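Local coordinates for protein RNA methyltransferase, TrmH family (Porphyromonas gingivalis, PDB 2I6D) that probably methylates RNA, as other SPOUT-class enzymes of the TrmH family do, using an N-terminal substrate-binding domain beside a knotted methyltransferase domain, at residues K11-L16 with K76-Q81; R17-R22 with S138-S143; C45-G50 with M88-L93; G50-L55 with V66-E71. All coordinates share one frame; numbering follows the deposited sequence.

Contact 1. Residues K11-L16 with K76-Q81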
loop_
_atom_site.group_PDB
_atom_site.type_symbol
_atom_site.label_atom_id
_atom_site.label_comp_id
_atom_site.label_asym_id
_atom_site.label_seq_id
_atom_site.Cartn_x
_atom_site.Cartn_y
_atom_site.Cartn_z
ATOM N N LYS A 11 9.288 16.191 -18.732
ATOM C CA LYS A 11 8.068 16.785 -18.190
ATOM C C LYS A 11 7.089 15.700 -17.710
ATOM O O LYS A 11 6.583 15.744 -16.579
ATOM C CB LYS A 11 7.422 17.689 -19.243
ATOM C CG LYS A 11 6.146 18.370 -18.818
ATOM C CD LYS A 11 5.693 19.305 -19.944
ATOM C CE LYS A 11 4.447 20.095 -19.568
ATOM N NZ LYS A 11 3.243 19.206 -19.577
ATOM N N PHE A 12 6.869 14.696 -18.552
ATOM C CA PHE A 12 6.021 13.564 -18.193
ATOM C C PHE A 12 6.489 12.850 -16.921
ATOM O O PHE A 12 5.703 12.675 -15.989
ATOM C CB PHE A 12 5.952 12.573 -19.367
ATOM C CG PHE A 12 5.272 11.291 -19.031
ATOM C CD1 PHE A 12 3.880 11.233 -18.966
ATOM C CD2 PHE A 12 6.020 10.133 -18.777
ATOM C CE1 PHE A 12 3.237 10.038 -18.644
ATOM C CE2 PHE A 12 5.385 8.938 -18.462
ATOM C CZ PHE A 12 3.988 8.895 -18.398
ATOM N N LEU A 13 7.759 12.432 -16.896
ATOM C CA LEU A 13 8.346 11.781 -15.721
ATOM C C LEU A 13 8.174 12.615 -14.436
ATOM O O LEU A 13 7.792 12.084 -13.365
ATOM C CB LEU A 13 9.830 11.457 -15.980
ATOM C CG LEU A 13 10.028 10.236 -16.889
ATOM C CD1 LEU A 13 11.418 10.268 -17.478
ATOM C CD2 LEU A 13 9.761 8.869 -16.117
ATOM N N ARG A 14 8.450 13.910 -14.537
ATOM C CA ARG A 14 8.368 14.797 -13.350
ATOM C C ARG A 14 6.928 14.983 -12.860
ATOM O O ARG A 14 6.692 15.134 -11.676
ATOM C CB ARG A 14 9.012 16.156 -13.639
ATOM C CG ARG A 14 10.535 16.080 -13.851
ATOM C CD ARG A 14 11.150 17.433 -14.262
ATOM N NE ARG A 14 10.885 18.491 -13.294
ATOM C CZ ARG A 14 11.509 18.613 -12.127
ATOM N NH1 ARG A 14 12.465 17.750 -11.775
ATOM N NH2 ARG A 14 11.183 19.611 -11.313
ATOM N N SER A 15 5.969 14.958 -13.785
ATOM C CA SER A 15 4.568 15.196 -13.460
ATOM C C SER A 15 4.016 14.101 -12.537
ATOM O O SER A 15 3.069 14.340 -11.787
ATOM C CB SER A 15 3.730 15.271 -14.739
ATOM O OG SER A 15 3.549 13.966 -15.275
ATOM N N LEU A 16 4.618 12.909 -12.561
ATOM C CA LEU A 16 4.026 11.773 -11.840
ATOM C C LEU A 16 4.215 11.830 -10.319
ATOM O O LEU A 16 3.623 11.031 -9.568
ATOM C CB LEU A 16 4.547 10.441 -12.399
ATOM C CG LEU A 16 4.240 10.220 -13.879
ATOM C CD1 LEU A 16 4.904 8.914 -14.354
ATOM C CD2 LEU A 16 2.722 10.260 -14.222
ATOM N N LYS A 76 18.729 13.495 -10.704
ATOM C CA LYS A 76 17.979 14.539 -9.990
ATOM C C LYS A 76 17.108 15.348 -10.944
ATOM O O LYS A 76 16.204 16.064 -10.501
ATOM C CB LYS A 76 18.897 15.475 -9.184
ATOM C CG LYS A 76 19.641 14.758 -8.059
ATOM C CD LYS A 76 20.635 15.670 -7.317
ATOM C CE LYS A 76 21.316 14.884 -6.192
ATOM N NZ LYS A 76 22.129 15.763 -5.287
ATOM N N ARG A 77 17.382 15.253 -12.252
ATOM C CA ARG A 77 16.561 15.955 -13.240
ATOM C C ARG A 77 15.146 15.388 -13.289
ATOM O O ARG A 77 14.196 16.110 -13.617
ATOM C CB ARG A 77 17.203 15.920 -14.623
ATOM C CG ARG A 77 18.451 16.767 -14.696
ATOM C CD ARG A 77 19.271 16.455 -15.946
ATOM N NE ARG A 77 18.609 16.964 -17.131
ATOM C CZ ARG A 77 18.992 16.708 -18.375
ATOM N NH1 ARG A 77 20.031 15.905 -18.614
ATOM N NH2 ARG A 77 18.334 17.266 -19.377
ATOM N N ILE A 78 15.011 14.114 -12.911
ATOM C CA ILE A 78 13.728 13.402 -13.014
ATOM C C ILE A 78 13.247 12.727 -11.709
ATOM O O ILE A 78 12.046 12.455 -11.550
ATOM C CB ILE A 78 13.754 12.397 -14.189
ATOM C CG1 ILE A 78 14.880 11.376 -14.007
ATOM C CG2 ILE A 78 13.820 13.151 -15.543
ATOM C CD1 ILE A 78 14.825 10.192 -14.975
ATOM N N SER A 79 14.165 12.473 -10.782
ATOM C CA SER A 79 13.824 11.751 -9.552
ATOM C C SER A 79 13.185 12.594 -8.452
ATOM O O SER A 79 13.339 13.812 -8.396
ATOM C CB SER A 79 15.057 11.007 -9.004
ATOM O OG SER A 79 14.816 10.462 -7.709
ATOM N N THR A 80 12.483 11.907 -7.552
ATOM C CA THR A 80 11.879 12.526 -6.396
ATOM C C THR A 80 12.743 12.282 -5.173
ATOM O O THR A 80 12.396 12.730 -4.085
ATOM C CB THR A 80 10.469 11.947 -6.115
ATOM O OG1 THR A 80 10.556 10.522 -5.918
ATOM C CG2 THR A 80 9.526 12.250 -7.300
ATOM N N GLN A 81 13.855 11.571 -5.350
ATOM C CA GLN A 81 14.623 11.050 -4.217
ATOM C C GLN A 81 15.830 11.913 -3.931
ATOM O O GLN A 81 16.430 12.463 -4.843
ATOM C CB GLN A 81 15.064 9.609 -4.479
ATOM C CG GLN A 81 13.906 8.609 -4.621
ATOM C CD GLN A 81 13.010 8.578 -3.402
ATOM O OE1 GLN A 81 11.895 9.104 -3.426
ATOM N NE2 GLN A 81 13.494 7.972 -2.323
#

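Contact 2. Residues R17-R22 with S138-S143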
loop_
_atom_site.group_PDB
_atom_site.type_symbol
_atom_site.label_atom_id
_atom_site.label_comp_id
_atom_site.label_asym_id
_atom_site.label_seq_id
_atom_site.Cartn_x
_atom_site.Cartn_y
_atom_site.Cartn_z
ATOM N N ARG A 17 5.013 12.783 -9.859
ATOM C CA ARG A 17 5.090 13.050 -8.436
ATOM C C ARG A 17 3.802 13.720 -7.880
ATOM O O ARG A 17 3.623 13.799 -6.660
ATOM C CB ARG A 17 6.298 13.906 -8.117
ATOM C CG ARG A 17 6.183 15.374 -8.478
ATOM C CD ARG A 17 7.595 15.963 -8.600
ATOM N NE ARG A 17 8.429 15.055 -9.401
ATOM C CZ ARG A 17 9.757 15.122 -9.533
ATOM N NH1 ARG A 17 10.452 16.069 -8.912
ATOM N NH2 ARG A 17 10.392 14.229 -10.298
ATOM N N GLU A 18 2.931 14.199 -8.771
ATOM C CA GLU A 18 1.663 14.822 -8.371
ATOM C C GLU A 18 0.501 13.879 -8.624
ATOM O O GLU A 18 0.393 13.303 -9.716
ATOM C CB GLU A 18 1.412 16.104 -9.165
ATOM C CG GLU A 18 2.514 17.142 -9.077
ATOM C CD GLU A 18 2.365 18.259 -10.132
ATOM O OE1 GLU A 18 1.320 18.936 -10.145
ATOM O OE2 GLU A 18 3.301 18.438 -10.955
ATOM N N ARG A 19 -0.389 13.745 -7.643
ATOM C CA ARG A 19 -1.556 12.873 -7.787
ATOM C C ARG A 19 -2.386 13.227 -9.034
ATOM O O ARG A 19 -2.889 12.343 -9.743
ATOM C CB ARG A 19 -2.438 12.960 -6.534
ATOM C CG ARG A 19 -3.780 12.316 -6.729
ATOM C CD ARG A 19 -4.415 11.856 -5.436
ATOM N NE ARG A 19 -5.633 11.091 -5.712
ATOM C CZ ARG A 19 -5.662 9.816 -6.101
ATOM N NH1 ARG A 19 -6.828 9.236 -6.333
ATOM N NH2 ARG A 19 -4.538 9.120 -6.269
ATOM N N LYS A 20 -2.522 14.526 -9.283
ATOM C CA LYS A 20 -3.276 15.036 -10.423
ATOM C C LYS A 20 -2.834 14.352 -11.717
ATOM O O LYS A 20 -3.670 13.905 -12.514
ATOM C CB LYS A 20 -3.112 16.556 -10.514
ATOM C CG LYS A 20 -3.621 17.196 -11.791
ATOM C CD LYS A 20 -3.155 18.653 -11.868
ATOM C CE LYS A 20 -3.526 19.290 -13.184
ATOM N NZ LYS A 20 -3.164 20.747 -13.212
ATOM N N TYR A 21 -1.522 14.257 -11.916
ATOM C CA TYR A 21 -0.993 13.701 -13.144
ATOM C C TYR A 21 -0.947 12.179 -13.170
ATOM O O TYR A 21 -1.111 11.580 -14.239
ATOM C CB TYR A 21 0.351 14.344 -13.500
ATOM C CG TYR A 21 0.138 15.804 -13.857
ATOM C CD1 TYR A 21 -0.471 16.161 -15.063
ATOM C CD2 TYR A 21 0.487 16.821 -12.971
ATOM C CE1 TYR A 21 -0.692 17.480 -15.390
ATOM C CE2 TYR A 21 0.266 18.162 -13.297
ATOM C CZ TYR A 21 -0.317 18.475 -14.509
ATOM O OH TYR A 21 -0.559 19.778 -14.840
ATOM N N ARG A 22 -0.776 11.553 -12.004
ATOM C CA ARG A 22 -0.884 10.099 -11.922
ATOM C C ARG A 22 -2.272 9.686 -12.372
ATOM O O ARG A 22 -2.403 8.729 -13.127
ATOM C CB ARG A 22 -0.596 9.571 -10.515
ATOM C CG ARG A 22 0.864 9.752 -10.105
ATOM C CD ARG A 22 1.232 8.877 -8.886
ATOM N NE ARG A 22 0.550 9.314 -7.666
ATOM C CZ ARG A 22 0.963 10.302 -6.877
ATOM N NH1 ARG A 22 2.057 10.987 -7.173
ATOM N NH2 ARG A 22 0.271 10.606 -5.788
ATOM N N SER A 138 -7.021 8.197 3.531
ATOM C CA SER A 138 -5.755 7.437 3.650
ATOM C C SER A 138 -4.719 7.866 2.601
ATOM O O SER A 138 -5.064 8.434 1.563
ATOM C CB SER A 138 -6.019 5.936 3.593
ATOM O OG SER A 138 -6.730 5.539 4.761
ATOM N N ALA A 139 -3.445 7.660 2.909
ATOM C CA ALA A 139 -2.348 8.046 2.006
ATOM C C ALA A 139 -2.468 7.336 0.662
ATOM O O ALA A 139 -3.030 6.245 0.584
ATOM C CB ALA A 139 -0.988 7.749 2.656
ATOM N N ASP A 140 -1.957 7.964 -0.392
ATOM C CA ASP A 140 -1.977 7.381 -1.734
ATOM C C ASP A 140 -0.846 6.337 -1.841
ATOM O O ASP A 140 0.324 6.708 -1.814
ATOM C CB ASP A 140 -1.793 8.504 -2.787
ATOM C CG ASP A 140 -1.844 8.005 -4.237
ATOM O OD1 ASP A 140 -1.910 6.789 -4.499
ATOM O OD2 ASP A 140 -1.829 8.860 -5.140
ATOM N N VAL A 141 -1.183 5.058 -1.990
ATOM C CA VAL A 141 -0.156 3.991 -2.016
ATOM C C VAL A 141 0.792 4.091 -3.217
ATOM O O VAL A 141 1.928 3.602 -3.147
ATOM C CB VAL A 141 -0.734 2.549 -1.926
ATOM C CG1 VAL A 141 -1.351 2.307 -0.559
ATOM C CG2 VAL A 141 -1.745 2.282 -3.065
ATOM N N PHE A 142 0.335 4.746 -4.282
ATOM C CA PHE A 142 1.139 4.902 -5.498
ATOM C C PHE A 142 1.929 6.201 -5.543
ATOM O O PHE A 142 2.602 6.500 -6.540
ATOM C CB PHE A 142 0.279 4.708 -6.739
ATOM C CG PHE A 142 -0.276 3.311 -6.844
ATOM C CD1 PHE A 142 0.575 2.239 -7.098
ATOM C CD2 PHE A 142 -1.631 3.069 -6.650
ATOM C CE1 PHE A 142 0.090 0.938 -7.158
ATOM C CE2 PHE A 142 -2.133 1.764 -6.725
ATOM C CZ PHE A 142 -1.270 0.704 -6.977
ATOM N N SER A 143 1.846 6.977 -4.464
ATOM C CA SER A 143 2.665 8.195 -4.337
ATOM C C SER A 143 4.116 7.713 -4.154
ATOM O O SER A 143 4.319 6.637 -3.609
ATOM C CB SER A 143 2.211 9.041 -3.138
ATOM O OG SER A 143 2.431 8.319 -1.928
HETATM O O HOH W 1 -1.927 7.539 -7.408
#

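Contact 3. Residues C45-G50 with M88-L93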
loop_
_atom_site.group_PDB
_atom_site.type_symbol
_atom_site.label_atom_id
_atom_site.label_comp_id
_atom_site.label_asym_id
_atom_site.label_seq_id
_atom_site.Cartn_x
_atom_site.Cartn_y
_atom_site.Cartn_z
ATOM N N CYS A 45 4.496 -2.032 -17.619
ATOM C CA CYS A 45 5.515 -0.999 -17.776
ATOM C C CYS A 45 5.355 -0.229 -19.109
ATOM O O CYS A 45 5.302 -0.833 -20.181
ATOM C CB CYS A 45 6.909 -1.608 -17.634
ATOM S SG CYS A 45 8.205 -0.352 -17.782
ATOM N N ARG A 46 5.264 1.096 -19.001
ATOM C CA ARG A 46 5.076 2.048 -20.098
ATOM C C ARG A 46 6.431 2.602 -20.575
ATOM O O ARG A 46 6.644 2.886 -21.753
ATOM C CB ARG A 46 4.225 3.193 -19.516
ATOM C CG ARG A 46 3.672 4.254 -20.460
ATOM C CD ARG A 46 2.597 5.058 -19.711
ATOM N NE ARG A 46 2.342 6.371 -20.287
ATOM C CZ ARG A 46 1.332 7.168 -19.941
ATOM N NH1 ARG A 46 1.179 8.347 -20.533
ATOM N NH2 ARG A 46 0.466 6.785 -19.015
HETATM N N MSE A 47 7.319 2.815 -19.605
HETATM C CA MSE A 47 8.591 3.471 -19.852
HETATM C C MSE A 47 9.620 2.989 -18.831
HETATM O O MSE A 47 9.290 2.775 -17.664
HETATM C CB MSE A 47 8.408 4.984 -19.759
HETATM C CG MSE A 47 9.692 5.774 -19.719
HETATM SE SE MSE A 47 9.364 7.707 -20.015
HETATM C CE MSE A 47 9.592 7.727 -21.944
ATOM N N LEU A 48 10.857 2.808 -19.288
ATOM C CA LEU A 48 11.953 2.364 -18.425
ATOM C C LEU A 48 13.191 3.146 -18.836
ATOM O O LEU A 48 13.614 3.097 -19.981
ATOM C CB LEU A 48 12.174 0.861 -18.562
ATOM C CG LEU A 48 13.201 0.247 -17.618
ATOM C CD1 LEU A 48 12.754 0.386 -16.145
ATOM C CD2 LEU A 48 13.422 -1.222 -17.977
ATOM N N VAL A 49 13.756 3.884 -17.894
ATOM C CA VAL A 49 14.847 4.824 -18.183
ATOM C C VAL A 49 15.968 4.474 -17.210
ATOM O O VAL A 49 15.732 4.367 -15.998
ATOM C CB VAL A 49 14.349 6.241 -17.932
ATOM C CG1 VAL A 49 15.460 7.224 -17.910
ATOM C CG2 VAL A 49 13.342 6.629 -19.022
ATOM N N GLY A 50 17.161 4.231 -17.723
ATOM C CA GLY A 50 18.246 3.893 -16.826
ATOM C C GLY A 50 19.576 3.863 -17.537
ATOM O O GLY A 50 19.640 3.980 -18.753
HETATM N N MSE A 88 14.476 4.329 -13.436
HETATM C CA MSE A 88 13.151 4.811 -13.107
HETATM C C MSE A 88 12.203 4.170 -14.105
HETATM O O MSE A 88 12.436 4.235 -15.321
HETATM C CB MSE A 88 13.111 6.348 -13.197
HETATM C CG MSE A 88 11.809 6.974 -12.686
HETATM SE SE MSE A 88 12.050 8.945 -12.492
HETATM C CE MSE A 88 10.266 9.372 -11.747
ATOM N N ALA A 89 11.159 3.519 -13.590
ATOM C CA ALA A 89 10.138 2.868 -14.423
ATOM C C ALA A 89 8.837 3.635 -14.311
ATOM O O ALA A 89 8.538 4.200 -13.269
ATOM C CB ALA A 89 9.934 1.384 -13.959
ATOM N N VAL A 90 8.042 3.635 -15.378
ATOM C CA VAL A 90 6.700 4.148 -15.293
ATOM C C VAL A 90 5.779 2.955 -15.551
ATOM O O VAL A 90 5.926 2.270 -16.575
ATOM C CB VAL A 90 6.425 5.274 -16.308
ATOM C CG1 VAL A 90 4.939 5.681 -16.222
ATOM C CG2 VAL A 90 7.322 6.510 -16.022
ATOM N N PHE A 91 4.862 2.709 -14.620
ATOM C CA PHE A 91 3.886 1.627 -14.736
ATOM C C PHE A 91 2.502 2.199 -14.838
ATOM O O PHE A 91 2.237 3.291 -14.312
ATOM C CB PHE A 91 3.905 0.745 -13.488
ATOM C CG PHE A 91 5.180 -0.028 -13.303
ATOM C CD1 PHE A 91 5.495 -1.109 -14.135
ATOM C CD2 PHE A 91 6.042 0.290 -12.262
ATOM C CE1 PHE A 91 6.688 -1.836 -13.951
ATOM C CE2 PHE A 91 7.221 -0.454 -12.051
ATOM C CZ PHE A 91 7.538 -1.512 -12.906
ATOM N N ASP A 92 1.602 1.446 -15.480
ATOM C CA ASP A 92 0.195 1.753 -15.446
ATOM C C ASP A 92 -0.356 1.608 -14.037
ATOM O O ASP A 92 -0.090 0.616 -13.336
ATOM C CB ASP A 92 -0.578 0.778 -16.340
ATOM C CG ASP A 92 -0.446 1.088 -17.819
ATOM O OD1 ASP A 92 0.193 2.102 -18.193
ATOM O OD2 ASP A 92 -1.011 0.300 -18.599
ATOM N N LEU A 93 -1.152 2.590 -13.637
ATOM C CA LEU A 93 -1.955 2.492 -12.440
ATOM C C LEU A 93 -2.963 1.358 -12.681
ATOM O O LEU A 93 -3.625 1.339 -13.721
ATOM C CB LEU A 93 -2.661 3.834 -12.252
ATOM C CG LEU A 93 -2.964 4.436 -10.891
ATOM C CD1 LEU A 93 -1.745 4.459 -10.012
ATOM C CD2 LEU A 93 -3.487 5.851 -11.093
HETATM O O HOH W 2 -0.492 4.605 -18.415
#

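Contact 4. Residues G50-L55 with V66-E71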
loop_
_atom_site.group_PDB
_atom_site.type_symbol
_atom_site.label_atom_id
_atom_site.label_comp_id
_atom_site.label_asym_id
_atom_site.label_seq_id
_atom_site.Cartn_x
_atom_site.Cartn_y
_atom_site.Cartn_z
ATOM N N GLY A 50 17.161 4.231 -17.723
ATOM C CA GLY A 50 18.246 3.893 -16.826
ATOM C C GLY A 50 19.576 3.863 -17.537
ATOM O O GLY A 50 19.640 3.980 -18.753
ATOM N N THR A 51 20.642 3.686 -16.766
ATOM C CA THR A 51 21.956 3.484 -17.343
ATOM C C THR A 51 22.027 2.061 -17.867
ATOM O O THR A 51 21.286 1.188 -17.400
ATOM C CB THR A 51 23.057 3.676 -16.297
ATOM O OG1 THR A 51 22.811 2.790 -15.187
ATOM C CG2 THR A 51 23.101 5.117 -15.812
ATOM N N ALA A 52 22.925 1.828 -18.829
ATOM C CA ALA A 52 23.129 0.498 -19.413
ATOM C C ALA A 52 23.272 -0.597 -18.357
ATOM O O ALA A 52 22.678 -1.678 -18.498
ATOM C CB ALA A 52 24.353 0.504 -20.358
ATOM N N ALA A 53 24.044 -0.325 -17.300
ATOM C CA ALA A 53 24.302 -1.335 -16.255
ATOM C C ALA A 53 23.012 -1.705 -15.515
ATOM O O ALA A 53 22.825 -2.856 -15.115
ATOM C CB ALA A 53 25.382 -0.856 -15.280
HETATM N N MSE A 54 22.123 -0.731 -15.358
HETATM C CA MSE A 54 20.816 -0.981 -14.744
HETATM C C MSE A 54 19.874 -1.724 -15.678
HETATM O O MSE A 54 19.195 -2.662 -15.261
HETATM C CB MSE A 54 20.187 0.321 -14.245
HETATM C CG MSE A 54 20.991 0.999 -13.133
HETATM SE SE MSE A 54 21.048 -0.108 -11.519
HETATM C CE MSE A 54 22.816 -0.949 -11.758
ATOM N N LEU A 55 19.836 -1.326 -16.945
ATOM C CA LEU A 55 18.899 -1.941 -17.887
ATOM C C LEU A 55 19.235 -3.411 -18.202
ATOM O O LEU A 55 18.345 -4.231 -18.427
ATOM C CB LEU A 55 18.823 -1.125 -19.180
ATOM C CG LEU A 55 18.245 0.287 -19.043
ATOM C CD1 LEU A 55 18.372 1.028 -20.363
ATOM C CD2 LEU A 55 16.776 0.213 -18.612
ATOM N N VAL A 66 12.017 2.289 -23.758
ATOM C CA VAL A 66 13.217 2.073 -22.974
ATOM C C VAL A 66 14.285 3.058 -23.420
ATOM O O VAL A 66 14.610 3.132 -24.615
ATOM C CB VAL A 66 13.719 0.619 -23.125
ATOM C CG1 VAL A 66 15.013 0.415 -22.359
ATOM C CG2 VAL A 66 12.646 -0.353 -22.636
ATOM N N VAL A 67 14.801 3.847 -22.480
ATOM C CA VAL A 67 15.795 4.879 -22.825
ATOM C C VAL A 67 17.039 4.565 -22.043
ATOM O O VAL A 67 16.994 4.560 -20.823
ATOM C CB VAL A 67 15.341 6.331 -22.487
ATOM C CG1 VAL A 67 16.382 7.348 -22.968
ATOM C CG2 VAL A 67 13.963 6.666 -23.107
ATOM N N GLU A 68 18.139 4.278 -22.732
ATOM C CA GLU A 68 19.403 4.070 -22.042
ATOM C C GLU A 68 20.085 5.421 -21.917
ATOM O O GLU A 68 20.305 6.094 -22.923
ATOM C CB GLU A 68 20.306 3.079 -22.795
ATOM C CG GLU A 68 21.697 2.878 -22.164
ATOM C CD GLU A 68 22.717 2.265 -23.137
ATOM O OE1 GLU A 68 22.525 1.096 -23.530
ATOM O OE2 GLU A 68 23.717 2.943 -23.494
ATOM N N LEU A 69 20.432 5.794 -20.687
ATOM C CA LEU A 69 21.048 7.084 -20.407
ATOM C C LEU A 69 22.529 6.948 -20.058
ATOM O O LEU A 69 22.937 5.939 -19.473
ATOM C CB LEU A 69 20.299 7.770 -19.268
ATOM C CG LEU A 69 18.857 8.197 -19.569
ATOM C CD1 LEU A 69 18.243 8.745 -18.319
ATOM C CD2 LEU A 69 18.791 9.229 -20.667
ATOM N N PRO A 70 23.340 7.969 -20.381
ATOM C CA PRO A 70 24.757 7.837 -20.061
ATOM C C PRO A 70 24.963 7.926 -18.561
ATOM O O PRO A 70 24.112 8.468 -17.846
ATOM C CB PRO A 70 25.390 9.053 -20.753
ATOM C CG PRO A 70 24.292 10.065 -20.786
ATOM C CD PRO A 70 23.031 9.270 -21.007
ATOM N N GLU A 71 26.093 7.402 -18.108
ATOM C CA GLU A 71 26.559 7.518 -16.726
ATOM C C GLU A 71 26.519 8.976 -16.235
ATOM O O GLU A 71 26.194 9.237 -15.073
ATOM C CB GLU A 71 27.999 6.994 -16.653
ATOM C CG GLU A 71 28.341 6.202 -15.393
ATOM C CD GLU A 71 27.348 5.086 -15.108
ATOM O OE1 GLU A 71 26.600 5.216 -14.114
ATOM O OE2 GLU A 71 27.292 4.092 -15.875
HETATM O O HOH W 3 24.620 2.980 -13.287
HETATM O O HOH W 4 24.781 3.854 -19.536
HETATM O O HOH W 5 25.914 2.148 -17.276
#

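Contact 1. Residues K11-L16 with K76-Q81
Leu13 and Arg14, in the last turn of helix 7-15, meet Ile78 and the carbonyl of Arg77 in the loop between strands 65-69 and 87-92. Leu13 comes first along the helix. Its CD1 methyl lies 4.2 Å from CG2 of Ile78, a loose touch of two branched aliphatic chains that are both buried. Leucine and isoleucine suit these places because each also packs on the sheet, Leu13 on Val90 and Met47, Ile78 on Met88.

Arg14 follows, on a more exposed side of the helix. Its aliphatic part runs beside the loop backbone, with CG 4.3 Å from CA of Ile78 and CD 3.4 Å from O of Arg77. The chain then bends at chi3 (57°), which brings the guanidinium back over that same carbonyl, and NH1 donates to O of Arg77 at 3.0 Å. The bond is moderately bent, 148° at the hydrogen, and the donor stands above the carbonyl plane. The carbonyl oxygen of Lys76 also lies near the edge of the guanidinium, but at 4.3 Å from NH1.

The chemistry is thus divided in two: a buried hydrocarbon touch on the inner side and a charged donor on a backbone acceptor at the more exposed rim. Because Arg14 reads a main-chain oxygen, its bond depends on the path of the loop and not on the side chain of Arg77.

Contact 2. Residues R17-R22 with S138-S143
An interdomain salt-bridge network joins helix 19-25 of the substrate-binding domain to the loop before helix 144-148 in the SpoU methylase region. Its centre is Asp140, whose OD2 accepts from two arginines one helical turn apart. Arg22 NH2 reaches it at 2.8 Å along a nearly straight bond (168°), and Arg19 NH2 at 2.9 Å along a more bent one. The two donors arrive from opposite faces of the carboxylate, so OD2 is clasped between them. A water that accepts from Arg22 NE also donates to OD2.

Arg22 suits its buried place because its flat head can be packed as well as bonded: CA of Ser143 lies over one face of the guanidinium, CA of Arg19 over the other, and Asp140 OD2 sits at the edge. Its NH1 turns to the carbonyl of Leu16. Two positive neighbours would be expected to keep Asp140 ionised.

Aspartate also shapes its own loop. A chi1 of -178° carries the carboxylate away from its own backbone N, toward the arginines, and OD1 still accepts from N of Phe142 at 3.0 Å, an Asx turn within a type I beta turn. N of Ser143, the N-cap residue of the next helix, closes the beta turn by bonding to O of Asp140, and OG of Ser143 adds a second bond to that oxygen at 2.7 Å.

Contact 3. Residues C45-G50 with M88-L93
The Phe91 ring leans obliquely against Cys45, its neighbour in an antiparallel pair of strands, 45-51 and 87-92, that are the two central strands of a four-stranded mixed sheet. CE1 of Phe91 touches CB of Cys45 at 3.7 Å, and the Cys45 SG stands 5.0 Å from the ring centroid in a sulfur-aromatic contact. The carboxylate of Asp92 and the guanidinium of Arg46 are turned 78° apart; a water between them is a doubtful bridge, since Arg46 has an alternate conformer, and Arg46 NH1 forms its salt bridge with Glu25.

A classic beta bulge interrupts the ladder. Arg46 and Met47 both face Val90, whose O accepts from N of Arg46 at 2.8 Å and more weakly from N of Met47. Beyond it the pairing is regular: N of Val90 donates to O of Met47. Val49 and Met88 exchange two bonds, N of each to O of the other, both 2.9 Å long.

Side chains alternate between two buried faces. Met47, Val49, Met88 and Val90 share one, where Val90 also meets Phe12 and Leu13 of helix 7-15; beta-branched valine suits an extended, buried strand. Cys45, Leu48, Ala89 and Phe91 line the other. There the small Ala89 leaves room for Leu48, whose CD1 packs 3.7 Å from CB of Ala89.

Contact 4. Residues G50-L55 with V66-E71
Gly50 forms both direct backbone hydrogen bonds between segments 50-55 and 66-71. Its N donates to O of Val67 at 3.1 Å, and its O accepts from N of Leu69 at 2.8 Å, so one residue fills the donor and the acceptor of a parallel pairing centred on Glu68. The second bond is nearly straight at the hydrogen (168°), although the donor stands above the carbonyl plane.

Helix 52-56 follows, with Thr51 at its N-cap, and waters take over the bridging. The first turn of any helix leaves amides without partners inside the helix. Here the N of Ala52 donates to a water that donates in turn to O of Leu69, both at 2.8 Å, and the N of Ala53 donates to another water held by OE2 of Glu71. A third links OE1 of Glu71 to OG1 of Thr51, 2.6 Å from that water. Glutamate suits its place because its two oxygens receive separate waters at the helix start, where its negative charge should also be welcome. The O of Thr51 accepts from N of Leu55.

Apolar packing is the work of Leu55, whose CD1 lies 3.7 Å from CB of Glu68 and also meets CG1 of Val66. The Ala52 methyl, CB, lies against the carboxylate end of the extended Glu68 side chain, 3.7 Å from its CD, where a small side chain fits.

Strand 45-51, helix 52-56 and strand 65-69 together make a beta-alpha-beta crossover, in which the short helix and the loop after it carry the chain to the start of the neighbouring parallel strand.

How the contacts relate
Contacts 1, 3 and 4 belong to the compact N-terminal substrate-binding region, and contact 2 joins it to the methyltransferase part. Contacts 3 and 4 share Gly50 and strand 45-51, with centres about 13 Å apart, and together span strands 87-92, 45-51 and 65-69 of one mixed sheet. Contact 1 lies about 12 Å from contact 3, centre to centre, and lays helix 7-15 and a loop against that sheet. Along the chain, contact 4 nests within contact 3, and both within contact 2; contact 1 crosses contacts 2 and 3. Contact 2, about 26 Å from contact 4 between centres, touches contact 3 through Phe142 and Leu93, so the domain interface adjoins the sheet.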